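Local coordinates for protein exported gluconolactonase (Xanthomonas campestris pv. campestris, PDB 3DR2) that probably hydrolyses glucono-1,5-lactone to gluconate in a secondary route of glucose metabolism, as a calcium-binding six-bladed beta-propeller of the SMP-30 family, at residues A16-P21 / A35-L40; A30-A35 / W300-P305; S254-G259 / L270-T275. One frame throughout, in Å; residues are numbered along the deposited sequence.

Interaction 1 of 3, residues A16-P21 / A35-L40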
# COMPACT_ATOMS: atom_id res chain seq x y z
N ALA A 16 -6.86 1.30 22.57
CA ALA A 16 -5.82 0.51 21.93
C ALA A 16 -5.42 -0.66 22.81
O ALA A 16 -5.46 -0.56 24.04
CB ALA A 16 -4.61 1.38 21.64
N ASP A 17 -5.04 -1.77 22.19
CA ASP A 17 -4.64 -2.94 22.95
C ASP A 17 -3.14 -2.90 23.22
O ASP A 17 -2.34 -3.46 22.46
CB ASP A 17 -5.01 -4.22 22.19
CG ASP A 17 -4.85 -5.47 23.03
OD1 ASP A 17 -5.25 -6.56 22.57
OD2 ASP A 17 -4.33 -5.36 24.16
N CYS A 18 -2.76 -2.23 24.30
CA CYS A 18 -1.37 -2.10 24.68
C CYS A 18 -1.26 -1.74 26.15
O CYS A 18 -2.27 -1.40 26.79
CB CYS A 18 -0.68 -1.03 23.82
SG CYS A 18 -1.40 0.64 23.94
N ASP A 19 -0.06 -1.82 26.70
CA ASP A 19 0.15 -1.49 28.10
C ASP A 19 0.04 0.01 28.34
O ASP A 19 0.32 0.81 27.44
CB ASP A 19 1.52 -1.99 28.57
CG ASP A 19 1.64 -3.50 28.53
OD1 ASP A 19 0.73 -4.19 29.03
OD2 ASP A 19 2.66 -4.00 28.01
N PRO A 20 -0.40 0.41 29.54
CA PRO A 20 -0.52 1.83 29.86
C PRO A 20 0.87 2.45 29.99
O PRO A 20 1.87 1.74 30.09
CB PRO A 20 -1.29 1.82 31.18
CG PRO A 20 -0.81 0.55 31.83
CD PRO A 20 -0.84 -0.43 30.67
N PRO A 21 0.95 3.79 29.99
CA PRO A 21 2.23 4.49 30.10
C PRO A 21 3.09 4.13 31.31
O PRO A 21 2.58 3.91 32.42
CB PRO A 21 1.81 5.96 30.12
CG PRO A 21 0.61 5.96 29.24
CD PRO A 21 -0.14 4.74 29.73
N ALA A 35 -4.59 8.97 31.44
CA ALA A 35 -4.84 8.87 30.01
C ALA A 35 -4.45 7.51 29.44
O ALA A 35 -3.39 6.97 29.77
CB ALA A 35 -4.08 9.97 29.27
N ARG A 36 -5.32 6.96 28.59
CA ARG A 36 -5.08 5.68 27.95
C ARG A 36 -5.13 5.90 26.44
O ARG A 36 -5.91 6.72 25.95
CB ARG A 36 -6.15 4.66 28.37
CG ARG A 36 -6.02 4.19 29.82
CD ARG A 36 -4.78 3.32 30.01
NE ARG A 36 -4.60 2.89 31.39
CZ ARG A 36 -4.22 3.69 32.39
NH1 ARG A 36 -3.97 4.98 32.16
NH2 ARG A 36 -4.09 3.20 33.61
N LEU A 37 -4.30 5.18 25.70
CA LEU A 37 -4.23 5.33 24.25
C LEU A 37 -5.47 4.82 23.52
O LEU A 37 -6.02 3.79 23.87
CB LEU A 37 -3.00 4.60 23.70
CG LEU A 37 -2.65 4.86 22.23
CD1 LEU A 37 -2.13 6.28 22.07
CD2 LEU A 37 -1.60 3.86 21.76
N LEU A 38 -5.88 5.56 22.49
CA LEU A 38 -7.04 5.20 21.68
C LEU A 38 -6.63 4.98 20.23
O LEU A 38 -5.61 5.49 19.77
CB LEU A 38 -8.09 6.32 21.69
CG LEU A 38 -8.79 6.71 22.99
CD1 LEU A 38 -9.50 5.51 23.56
CD2 LEU A 38 -7.79 7.25 23.98
N THR A 39 -7.45 4.21 19.51
CA THR A 39 -7.21 3.94 18.10
C THR A 39 -8.23 4.75 17.31
O THR A 39 -9.44 4.57 17.49
CB THR A 39 -7.40 2.44 17.78
OG1 THR A 39 -6.46 1.68 18.54
CG2 THR A 39 -7.18 2.18 16.29
N LEU A 40 -7.75 5.62 16.43
CA LEU A 40 -8.63 6.46 15.62
C LEU A 40 -8.83 5.91 14.21
O LEU A 40 -9.83 6.20 13.56
CB LEU A 40 -8.07 7.88 15.52
CG LEU A 40 -7.84 8.63 16.84
CD1 LEU A 40 -7.30 10.02 16.56
CD2 LEU A 40 -9.15 8.72 17.60
O HOH W 1 -5.89 1.69 25.63

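Interaction 2 of 3, residues A30-A35 / W300-P305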
# COMPACT_ATOMS: atom_id res chain seq x y z
N ALA A 30 1.97 13.79 35.96
CA ALA A 30 0.93 14.79 36.16
C ALA A 30 0.33 15.19 34.81
O ALA A 30 -0.89 15.33 34.68
CB ALA A 30 1.51 16.01 36.85
N ARG A 31 1.19 15.36 33.82
CA ARG A 31 0.76 15.74 32.47
C ARG A 31 -0.19 14.71 31.87
O ARG A 31 -1.20 15.06 31.25
CB ARG A 31 1.99 15.89 31.56
CG ARG A 31 1.67 16.28 30.12
CD ARG A 31 1.31 17.75 30.01
NE ARG A 31 2.44 18.61 30.37
CZ ARG A 31 3.52 18.80 29.61
NH1 ARG A 31 4.50 19.59 30.02
NH2 ARG A 31 3.61 18.21 28.42
N LEU A 32 0.13 13.43 32.05
CA LEU A 32 -0.68 12.34 31.50
C LEU A 32 -1.87 11.90 32.34
O LEU A 32 -2.90 11.51 31.79
CB LEU A 32 0.20 11.11 31.25
CG LEU A 32 1.39 11.28 30.31
CD1 LEU A 32 1.97 9.92 29.98
CD2 LEU A 32 0.94 11.97 29.04
N GLY A 33 -1.75 11.96 33.66
CA GLY A 33 -2.85 11.51 34.50
C GLY A 33 -3.15 10.06 34.17
O GLY A 33 -2.22 9.27 33.97
N ASP A 34 -4.42 9.70 34.09
CA ASP A 34 -4.82 8.33 33.78
C ASP A 34 -5.15 8.12 32.30
O ASP A 34 -5.90 7.21 31.94
CB ASP A 34 -6.02 7.92 34.64
CG ASP A 34 -5.66 7.76 36.11
OD1 ASP A 34 -5.12 8.72 36.70
OD2 ASP A 34 -5.94 6.68 36.67
N ALA A 35 -4.59 8.97 31.44
CA ALA A 35 -4.84 8.87 30.01
C ALA A 35 -4.45 7.51 29.44
O ALA A 35 -3.39 6.97 29.77
CB ALA A 35 -4.08 9.97 29.27
N TRP A 300 -3.13 6.62 16.28
CA TRP A 300 -3.56 6.51 17.67
C TRP A 300 -3.63 7.90 18.29
O TRP A 300 -3.09 8.86 17.74
CB TRP A 300 -2.57 5.66 18.47
CG TRP A 300 -2.36 4.27 17.95
CD1 TRP A 300 -3.28 3.25 17.94
CD2 TRP A 300 -1.15 3.73 17.42
NE1 TRP A 300 -2.70 2.10 17.44
CE2 TRP A 300 -1.39 2.37 17.11
CE3 TRP A 300 0.13 4.26 17.18
CZ2 TRP A 300 -0.41 1.53 16.58
CZ3 TRP A 300 1.11 3.42 16.65
CH2 TRP A 300 0.83 2.08 16.35
N MET A 301 -4.30 8.01 19.43
CA MET A 301 -4.39 9.30 20.10
C MET A 301 -4.44 9.14 21.61
O MET A 301 -5.08 8.23 22.13
CB MET A 301 -5.63 10.08 19.63
CG MET A 301 -5.71 11.51 20.17
SD MET A 301 -6.70 11.70 21.71
CE MET A 301 -8.35 11.57 21.01
N LEU A 302 -3.74 10.03 22.31
CA LEU A 302 -3.70 10.02 23.76
C LEU A 302 -4.27 11.34 24.26
O LEU A 302 -3.63 12.39 24.15
CB LEU A 302 -2.25 9.86 24.25
CG LEU A 302 -2.08 9.61 25.75
CD1 LEU A 302 -2.69 8.26 26.10
CD2 LEU A 302 -0.60 9.62 26.12
N PRO A 303 -5.48 11.31 24.83
CA PRO A 303 -6.12 12.52 25.34
C PRO A 303 -5.66 12.86 26.75
O PRO A 303 -5.89 12.10 27.69
CB PRO A 303 -7.60 12.16 25.28
CG PRO A 303 -7.58 10.72 25.69
CD PRO A 303 -6.37 10.14 24.96
N LEU A 304 -5.02 14.01 26.89
CA LEU A 304 -4.51 14.44 28.19
C LEU A 304 -5.57 15.15 29.00
O LEU A 304 -6.50 15.74 28.45
CB LEU A 304 -3.31 15.37 28.01
CG LEU A 304 -2.14 14.83 27.19
CD1 LEU A 304 -1.04 15.87 27.11
CD2 LEU A 304 -1.64 13.55 27.82
N PRO A 305 -5.46 15.10 30.33
CA PRO A 305 -6.44 15.77 31.18
C PRO A 305 -6.18 17.28 31.19
O PRO A 305 -5.06 17.69 30.80
CB PRO A 305 -6.23 15.11 32.54
CG PRO A 305 -4.76 14.79 32.52
CD PRO A 305 -4.57 14.24 31.13
OXT PRO A 305 -7.08 18.04 31.60
O HOH W 2 -2.14 17.71 30.90

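Interaction 3 of 3, residues S254-G259 / L270-T275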
# COMPACT_ATOMS: atom_id res chain seq x y z
N SER A 254 9.17 11.54 21.23
CA SER A 254 9.66 10.83 20.06
C SER A 254 9.12 9.43 19.83
O SER A 254 8.88 8.68 20.78
CB SER A 254 11.18 10.75 20.11
OG SER A 254 11.69 9.98 19.05
N SER A 255 8.95 9.09 18.57
CA SER A 255 8.50 7.76 18.21
C SER A 255 9.66 6.79 18.46
O SER A 255 10.81 7.21 18.61
CB SER A 255 8.12 7.71 16.73
OG SER A 255 9.25 8.01 15.92
N SER A 256 9.34 5.51 18.53
CA SER A 256 10.32 4.45 18.72
C SER A 256 9.65 3.13 18.35
O SER A 256 8.46 3.11 18.02
CB SER A 256 10.83 4.41 20.17
OG SER A 256 9.82 3.98 21.06
N GLY A 257 10.40 2.04 18.40
CA GLY A 257 9.85 0.76 18.03
C GLY A 257 8.76 0.24 18.95
O GLY A 257 7.94 -0.58 18.54
N THR A 258 8.72 0.75 20.18
CA THR A 258 7.75 0.29 21.16
C THR A 258 6.71 1.31 21.60
O THR A 258 5.82 0.99 22.39
CB THR A 258 8.46 -0.23 22.42
OG1 THR A 258 9.25 0.83 22.99
CG2 THR A 258 9.37 -1.40 22.08
N GLY A 259 6.83 2.54 21.10
CA GLY A 259 5.89 3.58 21.48
C GLY A 259 6.56 4.93 21.48
O GLY A 259 7.55 5.12 20.78
N LEU A 270 11.96 10.84 30.47
CA LEU A 270 10.94 11.06 31.50
C LEU A 270 9.92 9.94 31.60
O LEU A 270 9.32 9.74 32.66
CB LEU A 270 10.22 12.38 31.21
CG LEU A 270 11.13 13.61 31.07
CD1 LEU A 270 10.29 14.87 30.84
CD2 LEU A 270 11.98 13.75 32.31
N GLY A 271 9.73 9.20 30.52
CA GLY A 271 8.77 8.11 30.55
C GLY A 271 8.52 7.55 29.16
O GLY A 271 9.04 8.06 28.18
N HIS A 272 7.69 6.51 29.09
CA HIS A 272 7.39 5.86 27.83
C HIS A 272 5.89 5.59 27.68
O HIS A 272 5.22 5.20 28.64
CB HIS A 272 8.19 4.55 27.77
CG HIS A 272 7.97 3.75 26.52
ND1 HIS A 272 7.09 2.70 26.46
CD2 HIS A 272 8.56 3.83 25.30
CE1 HIS A 272 7.13 2.16 25.25
NE2 HIS A 272 8.02 2.82 24.53
N ILE A 273 5.38 5.82 26.48
CA ILE A 273 3.97 5.59 26.17
C ILE A 273 3.89 4.43 25.19
O ILE A 273 4.09 4.60 23.98
CB ILE A 273 3.32 6.85 25.54
CG1 ILE A 273 3.33 8.00 26.55
CG2 ILE A 273 1.89 6.53 25.10
CD1 ILE A 273 2.94 9.35 25.98
N PRO A 274 3.60 3.22 25.69
CA PRO A 274 3.51 2.05 24.81
C PRO A 274 2.45 2.20 23.73
O PRO A 274 1.41 2.82 23.94
CB PRO A 274 3.18 0.91 25.77
CG PRO A 274 3.82 1.35 27.04
CD PRO A 274 3.45 2.81 27.10
N THR A 275 2.74 1.63 22.56
CA THR A 275 1.81 1.63 21.44
C THR A 275 1.78 0.19 20.93
O THR A 275 2.79 -0.50 20.97
CB THR A 275 2.26 2.58 20.32
OG1 THR A 275 1.32 2.53 19.25
CG2 THR A 275 3.62 2.18 19.81

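Interaction 1 of 3, residues A16-P21 / A35-L40
At the outer edge of a beta-propeller blade, where strand 14-15 lies antiparallel to strand 38-41, Ala16 continues the pairing by one more bond before the chain leaves the sheet: its N donates to Leu37 O at 2.9 Å in an almost straight bond, 176° at the hydrogen. The donor is tilted out of the Leu37 carbonyl plane. A water bridges the same two residues, donating to Ala16 O and, at 2.7 Å, to Leu37 O, so that this one carbonyl oxygen accepts twice. Apolar side chains fill in beside these bonds. Leu37 holds CG anti to its backbone N (chi1 -170°), which brings the CD2 branch to the loop, where it meets both Ala16 CB and Cys18 SG at 3.9 Å; Trp300 and Pro276 also pack on this leucine. Ala16 CB further touches Thr39 OG1 at 3.6 Å. Farther along, the loop meets a charged group through a proline: Pro20 CB sits over one face of the Arg36 guanidinium, offset toward its rim and closest to Arg36 NE at 3.5 Å. The bend at chi2 (-69°) turns Arg36 back on its own chain, and its NH1 donates to Ala35 O at 3.2 Å, from above that carbonyl plane.

Interaction 2 of 3, residues A30-A35 / W300-P305
Apolar packing joins the C-terminal end of helix 26-32 to strand 298-303 of a propeller blade, the last strand of the chain. Leu32 reaches the strand through CD2, which meets Leu302 CD2 at 4.1 Å, the two side chains crossing at about a right angle, and also packs tightly on Leu304 CD2 at 3.3 Å. With CG anti to its carbonyl carbon (chi1 -56°), Leu304 reaches back to the helix, where its other branch, CD1, lies 4.1 Å from Arg31 CG. Leu302 CD1 in turn touches Ala35 CB at 3.9 Å. The guanidinium of Arg31 is engaged away from this contact, by a salt bridge to Asp247 and a cation-pi interaction with Trp251.

Carbon against oxygen makes up a second group. Pro305 CD rests 3.3 Å from Leu32 O, a carbonyl that also accepts Ala35 N and so closes the type II' turn Leu32 to Ala35, with Gly33 at positive phi just after the helix. Ala35 CB faces Pro303 O at 3.2 Å.

The polar link across the contact is indirect, with no direct hydrogen bond between the segments. One water donates to Arg31 O and, at 2.9 Å, to Pro305 O of the C-terminal carboxylate.

Interaction 3 of 3, residues S254-G259 / L270-T275
Thr275 N and Thr258 O are joined by a backbone hydrogen bond of 3.2 Å with 157° at the hydrogen, the donor tilted out of the carbonyl plane. A second link joins side chains: His272 NE2 donates to Thr258 OG1 at 2.8 Å, but the bond is weak, bent to 122° at the hydrogen. The threonine hydroxyl approaches the ring obliquely. Because His272 holds CG anti to its backbone N (chi1 180°), the imidazole reaches the loop, its side chain crossing that of Thr258 at about a right angle, and its CE1 also comes to 3.4 Å from Thr258 O. Ser256 OG lies near the plane of the ring, at its edge, 4.1 Å from His272 NE2.

That serine serves its own loop. Its OG donates to Gly259 O, closing the loop from within at 2.6 Å. The donor OG lies above the carbonyl plane and not on a lone pair. The side chains of Ser256 and His272 both touch Cys261, and that of Ser256 lies about 13 Å from a bound calcium ion.

Around these bonds the backbones pack closely. Pro274 CA directs its hydrogen at Thr258 O, while Gly259 CA lies 3.2 Å from Ile273 O in a similar CA-H...O contact. Gly259, at backbone angles that suit glycine, sits directly against the Ile273 carbonyl. Beyond them, Ile273 packs on Leu302 and Thr275 on Trp300, both from strand 298-303 of another blade.

Gly259 and Pro274 are an antiparallel non-hydrogen-bonded pair at the end of strands 259-263 and 269-274, where the loop from strand 252-254 enters the sheet. Neighbouring antiparallel strands joined by such loops are the pattern of a beta-propeller blade.

From the N terminus, the chain leaves strand 14-15, and interaction 1 closes a short loop around strand 22-23 and helix 26-32 by bringing residues 16-21 against residues 35-40. Interaction 2 crosses it: residues 30-34 lie within that loop and Ala35 at its end, yet their partner is the last strand, so this contact closes nearly the whole chain. Interaction 3 opens and closes inside that long span, after interaction 1 is complete, within the blade of strands 259-263 and 269-274. Interactions 1 and 2 share Ala35 and meet through neighbouring strands 38-41 and 298-303. Pro274 packs against residues 18-21, and Ile273 against Leu302 of the neighbouring blade and Leu32 of helix 26-32, joining blade, blade and helix.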